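Local coordinates for protein glycosyl hydrolase (Rhizobium leguminosarum bv. trifolii, PDB 5NDX) that probably hydrolyses O-glycosidic bonds as a family 39 glycosidase of the alpha-L-iduronidase kind, using a TIM-barrel domain, at residues L411-D416 against V514-L519; L554-G559 against I587-L592; I565-L570 against V604-A609. The protein carries 2 engineered substitutions. One frame throughout, in Å; residues are numbered along the deposited sequence.

In the fold
Contact 1 lies in the beta-sandwich domain, where strand 407-413 meets the chain passing from strand 508-516 to strand 518-526. Contacts 2 and 3 belong to the C-terminal domain, whose sheets of three and four strands are consistent with a fibronectin type III-like sandwich. Contact 2 sits in the three-stranded sheet and contact 3 in the four-stranded one. Their centres are only about 9 Å apart, and W556 meets Y567 edge-to-face between the sheets. Contact 1 is separate: its centre lies about 28 Å from that of contact 2 and about 29 Å from that of contact 3. All three lie away from the ligand pockets and the predicted proton-donor position, which is changed in this structure.

Contact 1. Residues L411-D416 against V514-L519; sequences LIHSVD and VPLPSL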
loop_
_atom_site.group_PDB
_atom_site.type_symbol
_atom_site.label_atom_id
_atom_site.label_comp_id
_atom_site.label_asym_id
_atom_site.label_seq_id
_atom_site.Cartn_x
_atom_site.Cartn_y
_atom_site.Cartn_z
ATOM N N LEU A 411 -12.446 -12.416 2.134
ATOM C CA LEU A 411 -12.984 -13.395 1.167
ATOM C C LEU A 411 -12.753 -12.812 -0.255
ATOM O O LEU A 411 -13.293 -11.739 -0.610
ATOM C CB LEU A 411 -14.440 -13.619 1.440
ATOM C CG LEU A 411 -15.066 -14.755 0.640
ATOM C CD1 LEU A 411 -14.452 -16.107 1.010
ATOM C CD2 LEU A 411 -16.562 -14.760 0.896
ATOM N N ILE A 412 -11.958 -13.523 -1.052
ATOM C CA ILE A 412 -11.418 -13.037 -2.304
ATOM C C ILE A 412 -12.061 -13.850 -3.453
ATOM O O ILE A 412 -12.018 -15.078 -3.401
ATOM C CB ILE A 412 -9.917 -13.288 -2.308
ATOM C CG1 ILE A 412 -9.236 -12.610 -1.118
ATOM C CG2 ILE A 412 -9.280 -12.855 -3.621
ATOM C CD1 ILE A 412 -7.895 -13.230 -0.776
ATOM N N HIS A 413 -12.701 -13.205 -4.429
ATOM C CA HIS A 413 -13.211 -13.946 -5.606
ATOM C C HIS A 413 -12.576 -13.283 -6.803
ATOM O O HIS A 413 -12.930 -12.162 -7.160
ATOM C CB HIS A 413 -14.712 -13.892 -5.591
ATOM C CG HIS A 413 -15.406 -14.877 -6.479
ATOM N ND1 HIS A 413 -14.801 -15.986 -7.054
ATOM C CD2 HIS A 413 -16.694 -14.934 -6.857
ATOM C CE1 HIS A 413 -15.689 -16.673 -7.752
ATOM N NE2 HIS A 413 -16.852 -16.068 -7.631
ATOM N N SER A 414 -11.530 -13.920 -7.305
ATOM C CA SER A 414 -10.671 -13.326 -8.289
ATOM C C SER A 414 -10.040 -14.436 -9.130
ATOM O O SER A 414 -9.526 -15.435 -8.585
ATOM C CB SER A 414 -9.579 -12.489 -7.607
ATOM O OG SER A 414 -8.553 -12.062 -8.491
ATOM N N VAL A 415 -10.093 -14.247 -10.454
ATOM C CA VAL A 415 -9.306 -15.054 -11.408
ATOM C C VAL A 415 -8.422 -14.117 -12.261
ATOM O O VAL A 415 -8.680 -12.900 -12.357
ATOM C CB VAL A 415 -10.215 -15.884 -12.354
ATOM C CG1 VAL A 415 -11.060 -16.912 -11.563
ATOM C CG2 VAL A 415 -11.159 -14.987 -13.170
ATOM N N ASP A 416 -7.412 -14.699 -12.900
ATOM C CA ASP A 416 -6.492 -13.947 -13.730
ATOM C C ASP A 416 -7.212 -13.266 -14.888
ATOM O O ASP A 416 -6.928 -12.105 -15.206
ATOM C CB ASP A 416 -5.401 -14.892 -14.251
ATOM C CG ASP A 416 -4.400 -15.263 -13.173
ATOM O OD1 ASP A 416 -4.468 -14.758 -12.036
ATOM O OD2 ASP A 416 -3.509 -16.051 -13.452
ATOM N N VAL A 514 -21.375 -13.395 -3.666
ATOM C CA VAL A 514 -19.963 -13.120 -3.872
ATOM C C VAL A 514 -19.684 -12.969 -5.382
ATOM O O VAL A 514 -19.418 -13.933 -6.041
ATOM C CB VAL A 514 -19.111 -14.232 -3.265
ATOM C CG1 VAL A 514 -17.655 -13.961 -3.454
ATOM C CG2 VAL A 514 -19.399 -14.372 -1.779
ATOM N N PRO A 515 -19.725 -11.731 -5.904
ATOM C CA PRO A 515 -19.409 -11.553 -7.326
ATOM C C PRO A 515 -17.970 -11.842 -7.682
ATOM O O PRO A 515 -17.096 -11.752 -6.838
ATOM C CB PRO A 515 -19.702 -10.071 -7.585
ATOM C CG PRO A 515 -20.523 -9.609 -6.415
ATOM C CD PRO A 515 -20.121 -10.478 -5.253
ATOM N N LEU A 516 -17.773 -12.225 -8.937
ATOM C CA LEU A 516 -16.469 -12.326 -9.558
ATOM C C LEU A 516 -16.320 -11.105 -10.478
ATOM O O LEU A 516 -17.097 -10.961 -11.432
ATOM C CB LEU A 516 -16.353 -13.614 -10.358
ATOM C CG LEU A 516 -15.077 -13.784 -11.191
ATOM C CD1 LEU A 516 -13.930 -13.936 -10.244
ATOM C CD2 LEU A 516 -15.205 -15.027 -12.100
ATOM N N PRO A 517 -15.344 -10.225 -10.253
ATOM C CA PRO A 517 -14.460 -10.174 -9.091
ATOM C C PRO A 517 -15.025 -9.400 -7.907
ATOM O O PRO A 517 -15.882 -8.533 -8.077
ATOM C CB PRO A 517 -13.253 -9.418 -9.617
ATOM C CG PRO A 517 -13.769 -8.516 -10.680
ATOM C CD PRO A 517 -15.034 -9.142 -11.227
ATOM N N SER A 518 -14.523 -9.719 -6.713
ATOM C CA SER A 518 -14.860 -8.959 -5.522
ATOM C C SER A 518 -13.925 -9.269 -4.397
ATOM O O SER A 518 -13.230 -10.295 -4.399
ATOM C CB SER A 518 -16.327 -9.227 -5.081
ATOM O OG SER A 518 -16.460 -10.558 -4.550
ATOM N N LEU A 519 -13.857 -8.319 -3.468
ATOM C CA LEU A 519 -13.157 -8.506 -2.208
ATOM C C LEU A 519 -14.144 -8.156 -1.116
ATOM O O LEU A 519 -14.727 -7.081 -1.144
ATOM C CB LEU A 519 -11.942 -7.566 -2.112
ATOM C CG LEU A 519 -11.104 -7.706 -0.842
ATOM C CD1 LEU A 519 -10.529 -9.120 -0.684
ATOM C CD2 LEU A 519 -9.938 -6.680 -0.852
HETATM O O HOH W 1 -15.627 -11.335 -2.007
#
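The H413 imidazole has L516 CB over one face and the V514 carbonyl oxygen at its edge. L516 CB sits 3.6 Å above the ring plane, offset toward the rim, in a CH-pi contact. V514 O lies in the ring plane, 3.0 Å from H413 CD2. The arrangement belongs to a beta sandwich. Strand 407-413 pairs antiparallel with strand 518-526, while strand 508-516 leads into the same turn. The peptide bond before P517 is cis, and it bends the chain between these two strands.

The H413 ring reaches V514-L516 because its CG stands anti to the backbone N (chi1 -164°). V514 CG1 packs against H413 CB. The H413 main chain is gripped by S518. H413 N donates to S518 O over 3.0 Å in a nearly straight bond (174°), and S518 N returns a bond to H413 O. P517 CA adds a CA-H...O contact to that same H413 oxygen. H413 and S518 are thus a hydrogen-bonded antiparallel pair.

The next pair, I412 and L519, is non-hydrogen-bonded. Their side chains lie side by side, pointing the same way, with I412 CG1 3.7 Å from L519 CD1. A289 of helix 282-300 packs on both. The side chains of V415 and L516 cross at about a right angle, with V415 CG2 near L516 CD1.

The S518 hydroxyl ties the turn together. Its OG donates to P515 O over 2.7 Å, in the carbonyl plane and on a lone pair. A water donates both to this OG, at 2.8 Å, and to L411 O, at 2.7 Å.

Contact 2. Residues L554-G559 against I587-L592; sequences LFWAAG and ISTAFL
T589 packs over one face of the W556 indole, and these two residues carry the contact together with F591. Strands 549-557 and 590-594 are antiparallel neighbours in the three-stranded sheet of the C-terminal domain, consistent with a fibronectin type III-like sandwich. T589 CB stands 3.6 Å from the centroid of the five-membered ring, 15° off the ring normal, in a CH-pi contact over the face. T589 C lies over the centre of the indole, and A590 N lies 3.5 Å above the plane nearer the rim. F591 CB comes in at the edge, in plane, 4.0 Å from W556 CH2. The indole turns over the neighbouring strand because W556 CG sits between the backbone N and the carbonyl carbon (chi1 65°).

T589 OG1 donates to W556 O over 2.8 Å, from above the carbonyl plane. W556 N donates to T589 O over 3.2 Å. T589 is the centre of an inverse gamma turn, just before strand 590-594. L554 N bonds to F591 O at 2.8 Å, and F591 N bonds back to L554 O.

R89 also donates to W556 O, while G47, just after barrel helix 36-45, bonds to the T589 main chain. This domain therefore touches the TIM barrel here. The chemistry implies a double hold on T589: its carbon atoms pack on the indole, while its hydroxyl and carbonyl bond to the tryptophan's own backbone.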
loop_
_atom_site.group_PDB
_atom_site.type_symbol
_atom_site.label_atom_id
_atom_site.label_comp_id
_atom_site.label_asym_id
_atom_site.label_seq_id
_atom_site.Cartn_x
_atom_site.Cartn_y
_atom_site.Cartn_z
ATOM N N LEU A 554 -8.086 16.696 5.800
ATOM C CA LEU A 554 -7.923 16.338 7.202
ATOM C C LEU A 554 -7.138 15.030 7.295
ATOM O O LEU A 554 -7.372 14.075 6.493
ATOM C CB LEU A 554 -9.284 16.165 7.872
ATOM C CG LEU A 554 -10.097 17.386 8.289
ATOM C CD1 LEU A 554 -10.402 18.264 7.092
ATOM C CD2 LEU A 554 -11.413 16.994 8.963
ATOM N N PHE A 555 -6.243 14.962 8.270
ATOM C CA PHE A 555 -5.420 13.775 8.574
ATOM C C PHE A 555 -5.368 13.675 10.096
ATOM O O PHE A 555 -5.250 14.692 10.752
ATOM C CB PHE A 555 -4.007 13.960 8.007
ATOM C CG PHE A 555 -3.073 12.820 8.295
ATOM C CD1 PHE A 555 -3.330 11.523 7.775
ATOM C CD2 PHE A 555 -1.876 13.028 9.041
ATOM C CE1 PHE A 555 -2.419 10.465 7.977
ATOM C CE2 PHE A 555 -0.980 11.967 9.282
ATOM C CZ PHE A 555 -1.248 10.676 8.743
ATOM N N TRP A 556 -5.471 12.467 10.642
ATOM C CA TRP A 556 -5.469 12.247 12.076
ATOM C C TRP A 556 -4.940 10.865 12.363
ATOM O O TRP A 556 -4.519 10.172 11.439
ATOM C CB TRP A 556 -6.861 12.491 12.669
ATOM C CG TRP A 556 -7.931 11.590 12.248
ATOM C CD1 TRP A 556 -8.336 10.458 12.859
ATOM C CD2 TRP A 556 -8.807 11.792 11.142
ATOM N NE1 TRP A 556 -9.403 9.922 12.194
ATOM C CE2 TRP A 556 -9.715 10.721 11.134
ATOM C CE3 TRP A 556 -8.886 12.757 10.135
ATOM C CZ2 TRP A 556 -10.689 10.567 10.146
ATOM C CZ3 TRP A 556 -9.913 12.639 9.173
ATOM C CH2 TRP A 556 -10.791 11.531 9.195
ATOM N N ALA A 557 -4.942 10.454 13.624
ATOM C CA ALA A 557 -4.480 9.137 14.038
ATOM C C ALA A 557 -5.581 8.505 14.847
ATOM O O ALA A 557 -6.369 9.209 15.467
ATOM C CB ALA A 557 -3.183 9.279 14.903
ATOM N N ALA A 558 -5.659 7.179 14.822
ATOM C CA ALA A 558 -6.581 6.414 15.665
ATOM C C ALA A 558 -6.165 6.585 17.149
ATOM O O ALA A 558 -4.984 6.682 17.439
ATOM C CB ALA A 558 -6.530 4.901 15.284
ATOM N N GLY A 559 -7.137 6.622 18.050
ATOM C CA GLY A 559 -6.888 6.755 19.469
ATOM C C GLY A 559 -6.288 5.487 20.026
ATOM O O GLY A 559 -5.563 5.520 21.025
ATOM N N ILE A 587 -13.053 4.189 7.315
ATOM C CA ILE A 587 -12.127 3.341 8.081
ATOM C C ILE A 587 -10.669 3.852 8.149
ATOM O O ILE A 587 -9.904 3.372 8.991
ATOM C CB ILE A 587 -12.126 1.866 7.662
ATOM C CG1 ILE A 587 -11.677 1.728 6.234
ATOM C CG2 ILE A 587 -13.495 1.250 7.861
ATOM C CD1 ILE A 587 -11.607 0.267 5.829
ATOM N N SER A 588 -10.299 4.768 7.265
ATOM C CA SER A 588 -8.978 5.378 7.273
ATOM C C SER A 588 -9.079 6.763 7.896
ATOM O O SER A 588 -10.124 7.392 7.865
ATOM C CB SER A 588 -8.396 5.483 5.811
ATOM O OG SER A 588 -7.921 4.178 5.388
ATOM N N THR A 589 -7.967 7.242 8.418
ATOM C CA THR A 589 -7.928 8.476 9.181
ATOM C C THR A 589 -7.546 9.645 8.318
ATOM O O THR A 589 -6.584 10.331 8.591
ATOM C CB THR A 589 -6.937 8.322 10.334
ATOM O OG1 THR A 589 -5.630 8.127 9.800
ATOM C CG2 THR A 589 -7.336 7.145 11.195
ATOM N N ALA A 590 -8.356 9.884 7.287
ATOM C CA ALA A 590 -8.133 10.953 6.355
ATOM C C ALA A 590 -9.456 11.320 5.687
ATOM O O ALA A 590 -10.331 10.482 5.537
ATOM C CB ALA A 590 -7.084 10.554 5.323
ATOM N N PHE A 591 -9.635 12.597 5.386
ATOM C CA PHE A 591 -10.858 13.055 4.751
ATOM C C PHE A 591 -10.672 14.350 4.000
ATOM O O PHE A 591 -10.151 15.309 4.538
ATOM C CB PHE A 591 -11.957 13.201 5.803
ATOM C CG PHE A 591 -13.268 13.671 5.244
ATOM C CD1 PHE A 591 -14.056 12.826 4.482
ATOM C CD2 PHE A 591 -13.696 14.992 5.428
ATOM C CE1 PHE A 591 -15.296 13.261 3.957
ATOM C CE2 PHE A 591 -14.915 15.427 4.887
ATOM C CZ PHE A 591 -15.719 14.554 4.155
ATOM N N LEU A 592 -11.096 14.375 2.745
ATOM C CA LEU A 592 -11.087 15.584 1.953
ATOM C C LEU A 592 -12.455 16.283 2.046
ATOM O O LEU A 592 -13.460 15.701 1.657
ATOM C CB LEU A 592 -10.694 15.320 0.463
ATOM C CG LEU A 592 -10.641 16.769 -0.086
ATOM C CD1 LEU A 592 -9.254 17.290 -0.346
ATOM C CD2 LEU A 592 -11.678 17.205 -1.061
#

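Contact 3. Residues I565-L570 against V604-A609; sequences IFYDVL and VCARDA. Unlike the reference sequence in segment 604-609: R607 (reference His). With SO4 (sulfate ion), chain G.
R607 runs from the backbone of F566, past the carboxylate of D568, to a sulfate ion. The two strands, 566-572 and 601-607, are antiparallel neighbours in the four-stranded sheet of a domain consistent with the fibronectin type III-like fold. R607 differs from the reference sequence, which has histidine.

Its CB lies 3.6 Å from F566 O. CG then passes D568 OD2 at 4.1 Å, and CD comes closer to it, at 3.8 Å. NE reaches that same oxygen at 3.3 Å, in a salt bridge with a weak hydrogen bond. D568 OD2 lies at the guanidinium edge, although the carboxylate and guanidinium planes are 51° apart. The side chain is extended from CG to NE, which carries the guanidinium outward to the sulfate. There NH1 donates to sulfate O2 at 2.8 Å and NH2 to sulfate O3 at 2.6 Å. The sulfate probably comes from the crystallisation liquor.

Beneath this, the backbones are paired. F566 and R607 exchange two N-H...O bonds, and so do D568 and C605. On the face with R607, C605 is joined to C617 by a disulfide.

The other face of the sheet carries Y567, V569, V604 and A606. Y567 CE1 touches A606 CB at 3.8 Å, its CB packs on V604 CG1, and its ring meets W556 edge-to-face. With an alanine here, W556 would probably lose its aromatic neighbour and a gap would open beside A606. A606 CB also packs on I565, lying 3.7 Å from I565 CG2.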
loop_
_atom_site.group_PDB
_atom_site.type_symbol
_atom_site.label_atom_id
_atom_site.label_comp_id
_atom_site.label_asym_id
_atom_site.label_seq_id
_atom_site.Cartn_x
_atom_site.Cartn_y
_atom_site.Cartn_z
ATOM N N ILE A 565 -13.304 0.230 13.848
ATOM C CA ILE A 565 -13.566 1.628 14.150
ATOM C C ILE A 565 -13.763 2.445 12.884
ATOM O O ILE A 565 -12.958 2.351 11.952
ATOM C CB ILE A 565 -12.410 2.248 14.950
ATOM C CG1 ILE A 565 -12.153 1.433 16.225
ATOM C CG2 ILE A 565 -12.752 3.685 15.337
ATOM C CD1 ILE A 565 -13.338 1.327 17.220
ATOM N N PHE A 566 -14.832 3.231 12.871
ATOM C CA PHE A 566 -15.199 4.111 11.780
ATOM C C PHE A 566 -15.238 5.573 12.232
ATOM O O PHE A 566 -15.642 5.854 13.360
ATOM C CB PHE A 566 -16.604 3.716 11.318
ATOM C CG PHE A 566 -16.678 2.306 10.850
ATOM C CD1 PHE A 566 -16.963 1.289 11.723
ATOM C CD2 PHE A 566 -16.390 2.001 9.525
ATOM C CE1 PHE A 566 -17.030 -0.014 11.280
ATOM C CE2 PHE A 566 -16.466 0.692 9.084
ATOM C CZ PHE A 566 -16.769 -0.310 9.968
ATOM N N TYR A 567 -14.851 6.502 11.370
ATOM C CA TYR A 567 -14.778 7.929 11.738
ATOM C C TYR A 567 -15.846 8.718 10.991
ATOM O O TYR A 567 -16.201 8.406 9.825
ATOM C CB TYR A 567 -13.375 8.510 11.490
ATOM C CG TYR A 567 -12.312 7.757 12.213
ATOM C CD1 TYR A 567 -12.006 8.029 13.550
ATOM C CD2 TYR A 567 -11.676 6.685 11.616
ATOM C CE1 TYR A 567 -11.053 7.259 14.238
ATOM C CE2 TYR A 567 -10.726 5.922 12.292
ATOM C CZ TYR A 567 -10.401 6.225 13.619
ATOM O OH TYR A 567 -9.459 5.433 14.266
ATOM N N ASP A 568 -16.396 9.699 11.693
ATOM C CA ASP A 568 -17.207 10.759 11.106
ATOM C C ASP A 568 -16.427 12.055 11.230
ATOM O O ASP A 568 -15.662 12.255 12.184
ATOM C CB ASP A 568 -18.476 10.919 11.914
ATOM C CG ASP A 568 -19.386 9.695 11.832
ATOM O OD1 ASP A 568 -19.363 8.948 10.824
ATOM O OD2 ASP A 568 -20.111 9.483 12.813
ATOM N N VAL A 569 -16.639 12.921 10.265
ATOM C CA VAL A 569 -16.091 14.247 10.254
ATOM C C VAL A 569 -17.251 15.188 10.368
ATOM O O VAL A 569 -18.233 15.059 9.620
ATOM C CB VAL A 569 -15.324 14.546 8.974
ATOM C CG1 VAL A 569 -14.850 15.993 8.984
ATOM C CG2 VAL A 569 -14.138 13.622 8.854
ATOM N N LEU A 570 -17.145 16.118 11.311
ATOM C CA LEU A 570 -18.169 17.133 11.528
ATOM C C LEU A 570 -17.622 18.545 11.388
ATOM O O LEU A 570 -16.426 18.788 11.472
ATOM C CB LEU A 570 -18.787 16.982 12.898
ATOM C CG LEU A 570 -19.417 15.631 13.190
ATOM C CD1 LEU A 570 -18.443 14.807 13.965
ATOM C CD2 LEU A 570 -20.650 15.820 14.056
ATOM N N VAL A 604 -13.539 15.365 14.546
ATOM C CA VAL A 604 -13.546 13.976 14.129
ATOM C C VAL A 604 -13.935 13.111 15.330
ATOM O O VAL A 604 -13.362 13.298 16.406
ATOM C CB VAL A 604 -12.177 13.575 13.542
ATOM C CG1 VAL A 604 -12.210 12.132 13.103
ATOM C CG2 VAL A 604 -11.854 14.432 12.333
ATOM N N CYS A 605 -14.928 12.223 15.150
ATOM C CA CYS A 605 -15.403 11.278 16.160
ATOM C C CYS A 605 -15.084 9.867 15.708
ATOM O O CYS A 605 -15.164 9.581 14.524
ATOM C CB CYS A 605 -16.930 11.412 16.333
ATOM S SG CYS A 605 -17.383 13.162 16.674
ATOM N N ALA A 606 -14.744 8.982 16.637
ATOM C CA ALA A 606 -14.666 7.566 16.356
ATOM C C ALA A 606 -15.983 6.937 16.754
ATOM O O ALA A 606 -16.638 7.435 17.680
ATOM C CB ALA A 606 -13.505 6.913 17.070
ATOM N N ARG A 607 -16.403 5.922 15.986
ATOM C CA ARG A 607 -17.591 5.111 16.252
ATOM C C ARG A 607 -17.217 3.643 16.185
ATOM O O ARG A 607 -16.540 3.226 15.253
ATOM C CB ARG A 607 -18.696 5.373 15.256
ATOM C CG ARG A 607 -19.533 6.576 15.600
ATOM C CD ARG A 607 -20.952 6.470 15.053
ATOM N NE ARG A 607 -21.566 7.774 15.278
ATOM C CZ ARG A 607 -22.184 8.150 16.393
ATOM N NH1 ARG A 607 -22.364 7.301 17.398
ATOM N NH2 ARG A 607 -22.658 9.391 16.498
ATOM N N ASP A 608 -17.595 2.882 17.197
ATOM C CA ASP A 608 -17.326 1.481 17.174
ATOM C C ASP A 608 -18.481 0.779 16.453
ATOM O O ASP A 608 -19.494 1.400 16.096
ATOM C CB ASP A 608 -17.053 0.920 18.560
ATOM C CG ASP A 608 -18.256 0.959 19.500
ATOM O OD1 ASP A 608 -19.408 1.107 19.052
ATOM O OD2 ASP A 608 -18.000 0.826 20.725
ATOM N N ALA A 609 -18.344 -0.517 16.289
ATOM C CA ALA A 609 -19.352 -1.262 15.538
ATOM C C ALA A 609 -20.669 -1.441 16.326
ATOM O O ALA A 609 -21.679 -1.825 15.751
ATOM C CB ALA A 609 -18.772 -2.598 15.088
HETATM S S SO4 G . -24.206 10.172 19.414
HETATM O O1 SO4 G . -25.593 9.970 19.907
HETATM O O2 SO4 G . -23.499 8.873 19.395
HETATM O O3 SO4 G . -24.249 10.740 18.047
HETATM O O4 SO4 G . -23.486 11.107 20.310
#